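Side-chain contacts in oxidoreductase protein (Agrobacterium radiobacter, PDB 5UI9), which probably works as an NAD-dependent oxidoreductase of the GFO/IDH/MocA family, binding the dinucleotide together with a small dihydroxy acid: residues Ile32-Asp37 and Ala60-Asp65; Val123-Arg128 and Ala317-Thr322; Pro278-Trp283 and Pro287-Gln292. All blocks are in the same frame, centred on the assembly; numbering follows the deposited sequence.

In the fold
Interactions 1 and 2 both reach the parallel sheet of the NAD-binding domain. Interaction 1 lies on strand 30-36, one in from an edge, and interaction 2 on the outermost strand 121-124; their centres are about 25 Å apart. Both are buried, but interaction 1 is apolar between its segments, with one acidic residue turned to the adenosine ribose, whereas interaction 2 mixes apolar packing with a water bridge and a salt bridge, and grips the nicotinamide amide. Interaction 3 is partly buried, a loop lying on the start of helix 289-308, and it relies on rings and aliphatic chains, with one water joining backbone atoms. Interactions 2 and 3 touch where Phe-127 and Asn-126 pack on Ile-291, beside the bound ligands.

Interaction 1: Ile32-Asp37 and Ala60-Asp65; sequences IAAICD and AALFAD. With NAD (nicotinamide-adenine-dinucleotide), chain C.
The carboxylate of Asp-37, just beyond the strand that packs on helix 59-65, is held at both oxygens. OD1 accepts a hydrogen bond from NAD O2B at 2.6 Å, and OD2 accepts one from NAD O3B at 2.8 Å, so the acid spans the two hydroxyls of the adenosine ribose. Each oxygen has a second donor from the backbone: the amide of Asp-39 for OD1 and that of Cys-13 for OD2. Four bonds thus fix the rotation of the group and probably stabilise its negative charge. An acid suits this place because it accepts from both hydroxyls, and its charge would be expected to disfavour the 2'-phosphate of NADP.

Behind this polar end the contact is wholly apolar. Leu-62 reaches out from its helix with CG anti to the backbone N (chi1 170°), and its two methyls divide between two strand residues. CD1 meets CB of Ala-34 at 3.8 Å, while CD2 rests against CB of Cys-36 at 4.0 Å. Ala-34 and Cys-36 lie two apart and so project from the same face of the strand; both are small, which lets a branched leucine settle between them. Ile-35 points to the other face, where it packs on Met-21 of helix 17-26. Leu-62 is further surrounded by Ala-9 and Ile-11 of the neighbouring strand 6-11.

Cys-36 links the two halves. Its CB serves the leucine, and its SG lies 4.1 Å from NAD C2A, at the rim of the adenine. A hydrophobic sheet face covered by a helix, with an aspartate at the end of the second strand gripping the ribose diol, is characteristic of the NAD-binding Rossmann fold.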
loop_
_atom_site.group_PDB
_atom_site.type_symbol
_atom_site.label_atom_id
_atom_site.label_comp_id
_atom_site.label_asym_id
_atom_site.label_seq_id
_atom_site.Cartn_x
_atom_site.Cartn_y
_atom_site.Cartn_z
ATOM N N ILE A 32 25.124 29.863 -15.757
ATOM C CA ILE A 32 24.453 29.924 -17.067
ATOM C C ILE A 32 24.914 31.149 -17.868
ATOM O O ILE A 32 24.767 32.285 -17.408
ATOM C CB ILE A 32 22.916 29.945 -16.903
ATOM C CG1 ILE A 32 22.438 28.683 -16.160
ATOM C CG2 ILE A 32 22.215 30.089 -18.252
ATOM C CD1 ILE A 32 22.753 27.356 -16.826
ATOM N N ALA A 33 25.461 30.898 -19.061
ATOM C CA ALA A 33 25.955 31.948 -19.962
ATOM C C ALA A 33 24.983 32.268 -21.102
ATOM O O ALA A 33 25.142 33.294 -21.761
ATOM C CB ALA A 33 27.307 31.548 -20.541
ATOM N N ALA A 34 24.003 31.395 -21.348
ATOM C CA ALA A 34 23.060 31.576 -22.454
ATOM C C ALA A 34 21.731 30.883 -22.156
ATOM O O ALA A 34 21.700 29.869 -21.460
ATOM C CB ALA A 34 23.656 31.039 -23.739
ATOM N N ILE A 35 20.644 31.454 -22.663
ATOM C CA ILE A 35 19.320 30.850 -22.546
ATOM C C ILE A 35 18.605 30.836 -23.895
ATOM O O ILE A 35 18.931 31.614 -24.806
ATOM C CB ILE A 35 18.441 31.523 -21.459
ATOM C CG1 ILE A 35 18.318 33.037 -21.670
ATOM C CG2 ILE A 35 19.001 31.237 -20.068
ATOM C CD1 ILE A 35 17.191 33.666 -20.875
ATOM N N CYS A 36 17.633 29.935 -24.006
ATOM C CA CYS A 36 16.897 29.710 -25.242
ATOM C C CYS A 36 15.435 29.392 -24.941
ATOM O O CYS A 36 15.144 28.603 -24.042
ATOM C CB CYS A 36 17.533 28.561 -26.024
ATOM S SG CYS A 36 16.647 28.081 -27.528
ATOM N N ASP A 37 14.533 30.026 -25.684
ATOM C CA ASP A 37 13.104 29.707 -25.645
ATOM C C ASP A 37 12.421 30.191 -26.927
ATOM O O ASP A 37 12.743 31.267 -27.439
ATOM C CB ASP A 37 12.441 30.343 -24.419
ATOM C CG ASP A 37 11.156 29.640 -24.018
ATOM O OD1 ASP A 37 10.188 29.629 -24.816
ATOM O OD2 ASP A 37 11.114 29.087 -22.904
ATOM N N ALA A 60 18.966 25.526 -32.433
ATOM C CA ALA A 60 19.909 25.326 -33.545
ATOM C C ALA A 60 20.943 26.445 -33.629
ATOM O O ALA A 60 22.135 26.181 -33.776
ATOM C CB ALA A 60 19.162 25.195 -34.866
ATOM N N ALA A 61 20.478 27.686 -33.518
ATOM C CA ALA A 61 21.351 28.862 -33.528
ATOM C C ALA A 61 22.260 28.895 -32.294
ATOM O O ALA A 61 23.455 29.171 -32.411
ATOM C CB ALA A 61 20.524 30.139 -33.608
ATOM N N LEU A 62 21.683 28.618 -31.125
ATOM C CA LEU A 62 22.438 28.501 -29.875
ATOM C C LEU A 62 23.631 27.561 -30.040
ATOM O O LEU A 62 24.763 27.948 -29.770
ATOM C CB LEU A 62 21.524 28.020 -28.736
ATOM C CG LEU A 62 22.143 27.618 -27.393
ATOM C CD1 LEU A 62 22.674 28.834 -26.653
ATOM C CD2 LEU A 62 21.115 26.876 -26.550
ATOM N N PHE A 63 23.367 26.342 -30.501
ATOM C CA PHE A 63 24.434 25.356 -30.717
ATOM C C PHE A 63 25.450 25.779 -31.787
ATOM O O PHE A 63 26.636 25.502 -31.643
ATOM C CB PHE A 63 23.854 23.974 -31.048
ATOM C CG PHE A 63 23.349 23.226 -29.847
ATOM C CD1 PHE A 63 24.241 22.720 -28.904
ATOM C CD2 PHE A 63 21.989 23.021 -29.648
ATOM C CE1 PHE A 63 23.786 22.028 -27.796
ATOM C CE2 PHE A 63 21.530 22.328 -28.539
ATOM C CZ PHE A 63 22.431 21.835 -27.609
ATOM N N ALA A 64 24.984 26.449 -32.841
ATOM C CA ALA A 64 25.867 26.948 -33.898
ATOM C C ALA A 64 26.871 27.976 -33.366
ATOM O O ALA A 64 28.055 27.895 -33.680
ATOM C CB ALA A 64 25.054 27.542 -35.037
ATOM N N ASP A 65 26.391 28.925 -32.560
ATOM C CA ASP A 65 27.263 29.906 -31.893
ATOM C C ASP A 65 28.161 29.263 -30.833
ATOM O O ASP A 65 29.312 29.669 -30.669
ATOM C CB ASP A 65 26.445 31.033 -31.230
ATOM C CG ASP A 65 25.936 32.069 -32.221
ATOM O OD1 ASP A 65 26.230 31.981 -33.429
ATOM O OD2 ASP A 65 25.231 32.995 -31.776
HETATM P PA NAD C . 6.566 24.969 -19.401
HETATM O O1A NAD C . 5.627 24.753 -20.569
HETATM O O2A NAD C . 6.212 25.951 -18.319
HETATM O O5B NAD C . 8.003 25.368 -19.980
HETATM C C5B NAD C . 8.529 24.830 -21.186
HETATM C C4B NAD C . 9.221 25.968 -21.920
HETATM O O4B NAD C . 10.012 25.424 -22.970
HETATM C C3B NAD C . 8.238 26.938 -22.559
HETATM O O3B NAD C . 8.583 28.279 -22.186
HETATM C C2B NAD C . 8.367 26.707 -24.058
HETATM O O2B NAD C . 8.215 27.919 -24.797
HETATM C C1B NAD C . 9.774 26.144 -24.179
HETATM N N9A NAD C . 10.049 25.214 -25.298
HETATM C C8A NAD C . 9.351 24.118 -25.656
HETATM N N7A NAD C . 9.949 23.506 -26.712
HETATM C C5A NAD C . 11.056 24.205 -27.027
HETATM C C6A NAD C . 12.150 24.122 -28.032
HETATM N N6A NAD C . 12.190 23.133 -28.950
HETATM N N1A NAD C . 13.115 25.071 -27.997
HETATM C C2A NAD C . 13.110 26.078 -27.099
HETATM N N3A NAD C . 12.149 26.210 -26.164
HETATM C C4A NAD C . 11.120 25.325 -26.080
HETATM O O3 NAD C . 6.875 23.536 -18.742
HETATM P PN NAD C . 7.346 23.333 -17.211
HETATM O O1N NAD C . 6.143 23.290 -16.302
HETATM O O2N NAD C . 8.465 24.294 -16.901
HETATM O O5D NAD C . 7.903 21.840 -17.324
HETATM C C5D NAD C . 9.006 21.557 -18.175
HETATM C C4D NAD C . 9.527 20.175 -17.830
HETATM O O4D NAD C . 9.948 20.176 -16.462
HETATM C C3D NAD C . 8.458 19.103 -17.984
HETATM O O3D NAD C . 8.985 17.991 -18.715
HETATM C C2D NAD C . 8.094 18.717 -16.561
HETATM O O2D NAD C . 7.781 17.331 -16.417
HETATM C C1D NAD C . 9.358 19.071 -15.779
HETATM N N1N NAD C . 9.163 19.391 -14.353
HETATM C C2N NAD C . 10.014 18.820 -13.482
HETATM C C3N NAD C . 9.937 19.045 -12.116
HETATM C C7N NAD C . 10.931 18.360 -11.218
HETATM O O7N NAD C . 12.075 18.174 -11.626
HETATM N N7N NAD C . 10.570 17.966 -9.994
HETATM C C4N NAD C . 8.938 19.895 -11.639
HETATM C C5N NAD C . 8.062 20.490 -12.548
HETATM C C6N NAD C . 8.198 20.229 -13.912
#

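Interaction 2: Val123-Arg128 and Ala317-Thr322; sequences VHENFR and ADNLKT. With NAD (nicotinamide-adenine-dinucleotide), chain C.
Val-123 and Asn-319 form the tight part of this contact, their side chains crossing at about a right angle. With CG1 of Val-123 anti to the backbone N (chi1 180°), CG2 sits beside that N and presses on Asn-319 CB at 3.5 Å; CG1 lies 3.8 Å from Asn-319 OD1. A compact branched residue suits this edge strand, since its two methyls lie against CB and the amide of Asn-319. A single bridging water accepts from Asn-319 ND2 and donates to Glu-125 OE1 at 2.6 Å. The other oxygen, OE2, bonds to ND1 of His-182, whose NE2 binds the dihydroxy acid, so Glu-125 is a second-shell residue that may help position that histidine.

The looser side, toward the partly exposed Asp-318, is electrostatic. Arg-128 NH2 meets Asp-318 OD2 at 3.3 Å in a salt bridge whose hydrogen bond is weak (124°). The guanidinium and carboxylate planes stand 87° apart, so the two groups do not pair side by side.

Asn-126, three residues on from Val-123, reads the nicotinamide amide. Its OD1 accepts from NAD N7N at 3.1 Å in a nearly straight bond (165°), while ND2 bonds weakly to NAD O7N. ND2 also donates to His-124 NE2 at 3.0 Å, in the imidazole plane though tilted from the amide's own, consistent with the imidazole orienting the asparagine for the cofactor. The chemistry implies that packing and a water join strand to helix, Arg-128 and Asp-318 add a weak link within a wider charge network with Asp-185 and Arg-188, and one good and one weak bond from Asn-126 probably orient the carboxamide.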
loop_
_atom_site.group_PDB
_atom_site.type_symbol
_atom_site.label_atom_id
_atom_site.label_comp_id
_atom_site.label_asym_id
_atom_site.label_seq_id
_atom_site.Cartn_x
_atom_site.Cartn_y
_atom_site.Cartn_z
ATOM N N VAL A 123 19.615 12.614 -16.584
ATOM C CA VAL A 123 18.217 13.005 -16.466
ATOM C C VAL A 123 18.067 13.816 -15.188
ATOM O O VAL A 123 18.553 13.414 -14.124
ATOM C CB VAL A 123 17.273 11.785 -16.474
ATOM C CG1 VAL A 123 15.808 12.222 -16.348
ATOM C CG2 VAL A 123 17.497 10.990 -17.754
ATOM N N HIS A 124 17.420 14.974 -15.288
ATOM C CA HIS A 124 17.129 15.762 -14.101
ATOM C C HIS A 124 15.969 15.053 -13.385
ATOM O O HIS A 124 14.800 15.366 -13.596
ATOM C CB HIS A 124 16.808 17.222 -14.446
ATOM C CG HIS A 124 16.731 18.127 -13.253
ATOM N ND1 HIS A 124 17.521 19.248 -13.123
ATOM C CD2 HIS A 124 15.951 18.083 -12.143
ATOM C CE1 HIS A 124 17.231 19.856 -11.988
ATOM N NE2 HIS A 124 16.286 19.164 -11.368
ATOM N N GLU A 125 16.331 14.065 -12.573
ATOM C CA GLU A 125 15.393 13.304 -11.769
ATOM C C GLU A 125 15.725 13.588 -10.299
ATOM O O GLU A 125 16.594 12.930 -9.712
ATOM C CB GLU A 125 15.522 11.817 -12.130
ATOM C CG GLU A 125 14.640 10.869 -11.335
ATOM C CD GLU A 125 13.218 11.380 -11.163
ATOM O OE1 GLU A 125 12.482 11.465 -12.170
ATOM O OE2 GLU A 125 12.860 11.718 -10.017
ATOM N N ASN A 126 15.032 14.578 -9.724
ATOM C CA ASN A 126 15.484 15.224 -8.474
ATOM C C ASN A 126 14.843 14.712 -7.173
ATOM O O ASN A 126 15.282 15.091 -6.086
ATOM C CB ASN A 126 15.420 16.778 -8.579
ATOM C CG ASN A 126 14.026 17.326 -8.886
ATOM O OD1 ASN A 126 13.007 16.747 -8.515
ATOM N ND2 ASN A 126 13.982 18.472 -9.561
ATOM N N PHE A 127 13.848 13.830 -7.270
ATOM C CA PHE A 127 13.137 13.341 -6.068
ATOM C C PHE A 127 14.041 12.511 -5.165
ATOM O O PHE A 127 14.058 12.730 -3.959
ATOM C CB PHE A 127 11.859 12.575 -6.433
ATOM C CG PHE A 127 10.634 13.441 -6.484
ATOM C CD1 PHE A 127 10.605 14.576 -7.277
ATOM C CD2 PHE A 127 9.497 13.116 -5.740
ATOM C CE1 PHE A 127 9.479 15.383 -7.321
ATOM C CE2 PHE A 127 8.363 13.912 -5.790
ATOM C CZ PHE A 127 8.352 15.049 -6.573
ATOM N N ARG A 128 14.840 11.614 -5.747
ATOM C CA ARG A 128 15.834 10.857 -4.966
ATOM C C ARG A 128 16.900 11.745 -4.292
ATOM O O ARG A 128 17.551 11.312 -3.340
ATOM C CB ARG A 128 16.516 9.780 -5.818
ATOM C CG ARG A 128 17.469 10.313 -6.894
ATOM C CD ARG A 128 18.454 9.252 -7.338
ATOM N NE ARG A 128 17.816 8.217 -8.144
ATOM C CZ ARG A 128 18.450 7.194 -8.714
ATOM N NH1 ARG A 128 19.765 7.044 -8.580
ATOM N NH2 ARG A 128 17.770 6.322 -9.443
ATOM N N ALA A 317 21.468 6.290 -18.963
ATOM C CA ALA A 317 21.515 4.824 -18.895
ATOM C C ALA A 317 20.796 4.267 -17.661
ATOM O O ALA A 317 19.999 3.333 -17.782
ATOM C CB ALA A 317 22.960 4.334 -18.937
ATOM N N ASP A 318 21.066 4.839 -16.488
ATOM C CA ASP A 318 20.343 4.452 -15.276
ATOM C C ASP A 318 18.843 4.711 -15.414
ATOM O O ASP A 318 18.023 3.864 -15.043
ATOM C CB ASP A 318 20.866 5.195 -14.040
ATOM C CG ASP A 318 20.097 4.823 -12.763
ATOM O OD1 ASP A 318 20.429 3.787 -12.147
ATOM O OD2 ASP A 318 19.152 5.556 -12.388
ATOM N N ASN A 319 18.498 5.878 -15.957
ATOM C CA ASN A 319 17.113 6.312 -16.029
ATOM C C ASN A 319 16.237 5.424 -16.921
ATOM O O ASN A 319 15.033 5.371 -16.715
ATOM C CB ASN A 319 17.021 7.772 -16.479
ATOM C CG ASN A 319 15.661 8.387 -16.183
ATOM O OD1 ASN A 319 14.862 8.612 -17.091
ATOM N ND2 ASN A 319 15.388 8.641 -14.907
ATOM N N LEU A 320 16.831 4.727 -17.893
ATOM C CA LEU A 320 16.104 3.717 -18.688
ATOM C C LEU A 320 15.401 2.686 -17.799
ATOM O O LEU A 320 14.306 2.235 -18.119
ATOM C CB LEU A 320 17.048 2.972 -19.637
ATOM C CG LEU A 320 17.740 3.734 -20.768
ATOM C CD1 LEU A 320 18.679 2.802 -21.523
ATOM C CD2 LEU A 320 16.719 4.363 -21.709
ATOM N N LYS A 321 16.037 2.320 -16.688
ATOM C CA LYS A 321 15.477 1.316 -15.774
ATOM C C LYS A 321 14.322 1.866 -14.931
ATOM O O LYS A 321 13.493 1.098 -14.449
ATOM C CB LYS A 321 16.577 0.689 -14.914
ATOM C CG LYS A 321 17.517 -0.194 -15.740
ATOM C CD LYS A 321 18.695 -0.738 -14.944
ATOM C CE LYS A 321 19.813 0.284 -14.834
ATOM N NZ LYS A 321 20.930 -0.204 -13.980
ATOM N N THR A 322 14.276 3.186 -14.763
ATOM C CA THR A 322 13.110 3.865 -14.209
ATOM C C THR A 322 12.038 4.031 -15.284
ATOM O O THR A 322 10.868 3.697 -15.058
ATOM C CB THR A 322 13.492 5.241 -13.621
ATOM O OG1 THR A 322 14.271 5.042 -12.436
ATOM C CG2 THR A 322 12.261 6.070 -13.276
HETATM P PA NAD C . 6.566 24.969 -19.401
HETATM O O1A NAD C . 5.627 24.753 -20.569
HETATM O O2A NAD C . 6.212 25.951 -18.319
HETATM O O5B NAD C . 8.003 25.368 -19.980
HETATM C C5B NAD C . 8.529 24.830 -21.186
HETATM C C4B NAD C . 9.221 25.968 -21.920
HETATM O O4B NAD C . 10.012 25.424 -22.970
HETATM C C3B NAD C . 8.238 26.938 -22.559
HETATM O O3B NAD C . 8.583 28.279 -22.186
HETATM C C2B NAD C . 8.367 26.707 -24.058
HETATM O O2B NAD C . 8.215 27.919 -24.797
HETATM C C1B NAD C . 9.774 26.144 -24.179
HETATM N N9A NAD C . 10.049 25.214 -25.298
HETATM C C8A NAD C . 9.351 24.118 -25.656
HETATM N N7A NAD C . 9.949 23.506 -26.712
HETATM C C5A NAD C . 11.056 24.205 -27.027
HETATM C C6A NAD C . 12.150 24.122 -28.032
HETATM N N6A NAD C . 12.190 23.133 -28.950
HETATM N N1A NAD C . 13.115 25.071 -27.997
HETATM C C2A NAD C . 13.110 26.078 -27.099
HETATM N N3A NAD C . 12.149 26.210 -26.164
HETATM C C4A NAD C . 11.120 25.325 -26.080
HETATM O O3 NAD C . 6.875 23.536 -18.742
HETATM P PN NAD C . 7.346 23.333 -17.211
HETATM O O1N NAD C . 6.143 23.290 -16.302
HETATM O O2N NAD C . 8.465 24.294 -16.901
HETATM O O5D NAD C . 7.903 21.840 -17.324
HETATM C C5D NAD C . 9.006 21.557 -18.175
HETATM C C4D NAD C . 9.527 20.175 -17.830
HETATM O O4D NAD C . 9.948 20.176 -16.462
HETATM C C3D NAD C . 8.458 19.103 -17.984
HETATM O O3D NAD C . 8.985 17.991 -18.715
HETATM C C2D NAD C . 8.094 18.717 -16.561
HETATM O O2D NAD C . 7.781 17.331 -16.417
HETATM C C1D NAD C . 9.358 19.071 -15.779
HETATM N N1N NAD C . 9.163 19.391 -14.353
HETATM C C2N NAD C . 10.014 18.820 -13.482
HETATM C C3N NAD C . 9.937 19.045 -12.116
HETATM C C7N NAD C . 10.931 18.360 -11.218
HETATM O O7N NAD C . 12.075 18.174 -11.626
HETATM N N7N NAD C . 10.570 17.966 -9.994
HETATM C C4N NAD C . 8.938 19.895 -11.639
HETATM C C5N NAD C . 8.062 20.490 -12.548
HETATM C C6N NAD C . 8.198 20.229 -13.912
HETATM O O HOH W 1 12.915 9.768 -14.133
#

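Interaction 3: Pro278-Trp283 and Pro287-Gln292. With 8A1 ((2S)-2,3-dihydroxy-2-methylpropanoic acid), chain D.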
loop_
_atom_site.group_PDB
_atom_site.type_symbol
_atom_site.label_atom_id
_atom_site.label_comp_id
_atom_site.label_asym_id
_atom_site.label_seq_id
_atom_site.Cartn_x
_atom_site.Cartn_y
_atom_site.Cartn_z
ATOM N N PRO A 278 13.630 19.421 4.815
ATOM C CA PRO A 278 14.543 20.059 3.892
ATOM C C PRO A 278 14.928 21.443 4.383
ATOM O O PRO A 278 14.243 22.032 5.220
ATOM C CB PRO A 278 13.714 20.161 2.615
ATOM C CG PRO A 278 12.329 20.374 3.113
ATOM C CD PRO A 278 12.228 19.562 4.379
ATOM N N GLN A 279 16.030 21.941 3.855
ATOM C CA GLN A 279 16.432 23.315 4.050
ATOM C C GLN A 279 15.495 24.229 3.274
ATOM O O GLN A 279 14.743 23.784 2.398
ATOM C CB GLN A 279 17.871 23.516 3.568
ATOM C CG GLN A 279 18.902 22.744 4.382
ATOM C CD GLN A 279 20.328 23.044 3.944
ATOM O OE1 GLN A 279 21.136 23.561 4.718
ATOM N NE2 GLN A 279 20.632 22.736 2.694
ATOM N N LEU A 280 15.553 25.511 3.607
ATOM C CA LEU A 280 14.800 26.530 2.914
ATOM C C LEU A 280 15.800 27.499 2.299
ATOM O O LEU A 280 16.376 28.346 2.992
ATOM C CB LEU A 280 13.859 27.242 3.891
ATOM C CG LEU A 280 12.888 28.267 3.298
ATOM C CD1 LEU A 280 11.955 27.620 2.277
ATOM C CD2 LEU A 280 12.094 28.919 4.423
ATOM N N LEU A 281 16.014 27.371 0.994
ATOM C CA LEU A 281 16.968 28.221 0.296
ATOM C C LEU A 281 16.400 29.631 0.184
ATOM O O LEU A 281 15.178 29.825 0.294
ATOM C CB LEU A 281 17.297 27.636 -1.076
ATOM C CG LEU A 281 17.935 26.237 -1.042
ATOM C CD1 LEU A 281 18.124 25.708 -2.455
ATOM C CD2 LEU A 281 19.260 26.251 -0.281
ATOM N N SER A 282 17.288 30.606 -0.022
ATOM C CA SER A 282 16.913 32.034 -0.047
ATOM C C SER A 282 15.814 32.369 -1.078
ATOM O O SER A 282 14.943 33.203 -0.820
ATOM C CB SER A 282 18.154 32.901 -0.294
ATOM O OG SER A 282 18.808 32.537 -1.498
ATOM N N TRP A 283 15.848 31.663 -2.209
ATOM C CA TRP A 283 14.913 31.848 -3.332
ATOM C C TRP A 283 13.714 30.879 -3.329
ATOM O O TRP A 283 12.862 30.949 -4.211
ATOM C CB TRP A 283 15.673 31.711 -4.654
ATOM C CG TRP A 283 16.524 30.462 -4.778
ATOM C CD1 TRP A 283 17.848 30.333 -4.443
ATOM C CD2 TRP A 283 16.112 29.183 -5.269
ATOM N NE1 TRP A 283 18.282 29.053 -4.696
ATOM C CE2 TRP A 283 17.241 28.327 -5.213
ATOM C CE3 TRP A 283 14.917 28.684 -5.789
ATOM C CZ2 TRP A 283 17.197 26.998 -5.641
ATOM C CZ3 TRP A 283 14.876 27.363 -6.216
ATOM C CH2 TRP A 283 16.009 26.534 -6.136
ATOM N N PRO A 287 4.919 25.722 -1.151
ATOM C CA PRO A 287 5.366 24.422 -0.654
ATOM C C PRO A 287 6.390 23.703 -1.565
ATOM O O PRO A 287 6.557 22.496 -1.442
ATOM C CB PRO A 287 4.055 23.637 -0.640
ATOM C CG PRO A 287 3.367 24.115 -1.878
ATOM C CD PRO A 287 3.755 25.569 -2.044
ATOM N N TRP A 288 7.063 24.422 -2.462
ATOM C CA TRP A 288 8.026 23.803 -3.401
ATOM C C TRP A 288 9.439 23.605 -2.846
ATOM O O TRP A 288 10.304 23.058 -3.541
ATOM C CB TRP A 288 8.119 24.642 -4.675
ATOM C CG TRP A 288 6.884 24.602 -5.478
ATOM C CD1 TRP A 288 5.800 25.421 -5.364
ATOM C CD2 TRP A 288 6.593 23.689 -6.535
ATOM N NE1 TRP A 288 4.852 25.076 -6.293
ATOM C CE2 TRP A 288 5.311 24.013 -7.023
ATOM C CE3 TRP A 288 7.298 22.630 -7.123
ATOM C CZ2 TRP A 288 4.709 23.311 -8.073
ATOM C CZ3 TRP A 288 6.701 21.932 -8.170
ATOM C CH2 TRP A 288 5.417 22.276 -8.631
ATOM N N HIS A 289 9.674 24.070 -1.623
ATOM C CA HIS A 289 11.021 24.157 -1.056
ATOM C C HIS A 289 11.816 22.847 -1.012
ATOM O O HIS A 289 13.020 22.860 -1.263
ATOM C CB HIS A 289 11.021 24.900 0.294
ATOM C CG HIS A 289 10.211 24.252 1.370
ATOM N ND1 HIS A 289 10.790 23.679 2.480
ATOM C CD2 HIS A 289 8.874 24.126 1.538
ATOM C CE1 HIS A 289 9.846 23.208 3.276
ATOM N NE2 HIS A 289 8.674 23.459 2.723
ATOM N N ASN A 290 11.150 21.725 -0.748
ATOM C CA ASN A 290 11.814 20.421 -0.756
ATOM C C ASN A 290 12.367 20.088 -2.149
ATOM O O ASN A 290 13.515 19.668 -2.268
ATOM C CB ASN A 290 10.849 19.320 -0.288
ATOM C CG ASN A 290 11.515 17.959 -0.129
ATOM O OD1 ASN A 290 12.741 17.839 -0.051
ATOM N ND2 ASN A 290 10.694 16.918 -0.073
ATOM N N ILE A 291 11.543 20.284 -3.183
ATOM C CA ILE A 291 11.946 20.055 -4.577
ATOM C C ILE A 291 13.046 21.040 -4.964
ATOM O O ILE A 291 14.047 20.664 -5.592
ATOM C CB ILE A 291 10.735 20.160 -5.547
ATOM C CG1 ILE A 291 9.753 18.999 -5.300
ATOM C CG2 ILE A 291 11.187 20.173 -7.010
ATOM C CD1 ILE A 291 8.445 19.113 -6.059
ATOM N N GLN A 292 12.859 22.296 -4.575
ATOM C CA GLN A 292 13.813 23.348 -4.894
ATOM C C GLN A 292 15.218 23.094 -4.342
ATOM O O GLN A 292 16.202 23.317 -5.050
ATOM C CB GLN A 292 13.261 24.702 -4.444
ATOM C CG GLN A 292 12.126 25.177 -5.345
ATOM C CD GLN A 292 11.359 26.354 -4.775
ATOM O OE1 GLN A 292 11.046 26.391 -3.581
ATOM N NE2 GLN A 292 11.027 27.311 -5.628
HETATM O OXT 8A1 D . 7.780 17.711 -9.511
HETATM C C 8A1 D . 7.248 17.309 -10.574
HETATM O O 8A1 D . 7.890 16.689 -11.451
HETATM C CA 8A1 D . 5.781 17.564 -10.805
HETATM C CB 8A1 D . 5.044 16.313 -10.328
HETATM O O1 8A1 D . 3.626 16.507 -10.316
HETATM O O2 8A1 D . 5.539 17.784 -12.205
HETATM C C3 8A1 D . 5.339 18.819 -10.051
HETATM O O HOH W 2 14.557 24.854 -0.088
#
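Trp-283 lies against Gln-292 where the loop after strand 271-275 folds back along the first turn of helix 289-308, in this two-domain GFO/IDH/MocA fold. The two side chains run antiparallel alongside one another, with amide and ring planes 80° apart. Their residues come closest where Trp-283 CH2 lies 3.4 Å from the backbone O of Gln-292, set obliquely to the ring. Starting at the backbone, CB of Gln-292 meets Trp-283 CZ3 at 3.6 Å, and CG packs on the same ring atom equally closely. CD follows at 3.9 Å from CZ3, and NE2 lies near CZ3 and CE3 and donates to OD1 of Asn-19. OE1 takes the backbone amide of Ser-285, so both ends of the amide are bonded and its flip is fixed. A long, flexible residue suits this place: its methylenes serve the indole while its tip binds polar partners. The indole gives its NE1 hydrogen to Asp-26 and stacks on His-22.

Nearer the helix start, His-289 holds CG between its backbone N and carbonyl carbon (chi1 62°), which brings the imidazole against the loop. Leu-280 CD1 touches His-289 CB at 3.5 Å, and Pro-278 CG approaches ND1 at 3.7 Å. The rigid proline ring also leans on Asn-290, its CB facing OD1. The carbonyl oxygen of Gln-279 lies at the imidazole edge, in its plane, yet ND1 is buried without a hydrogen-bond partner.

One water instead donates to the carbonyl oxygens of Gln-279 and His-289 and accepts from the amide of Leu-281. Trp-288 turns its ring edge to the bound acid, with CH2 3.7 Å from 8A1 C3.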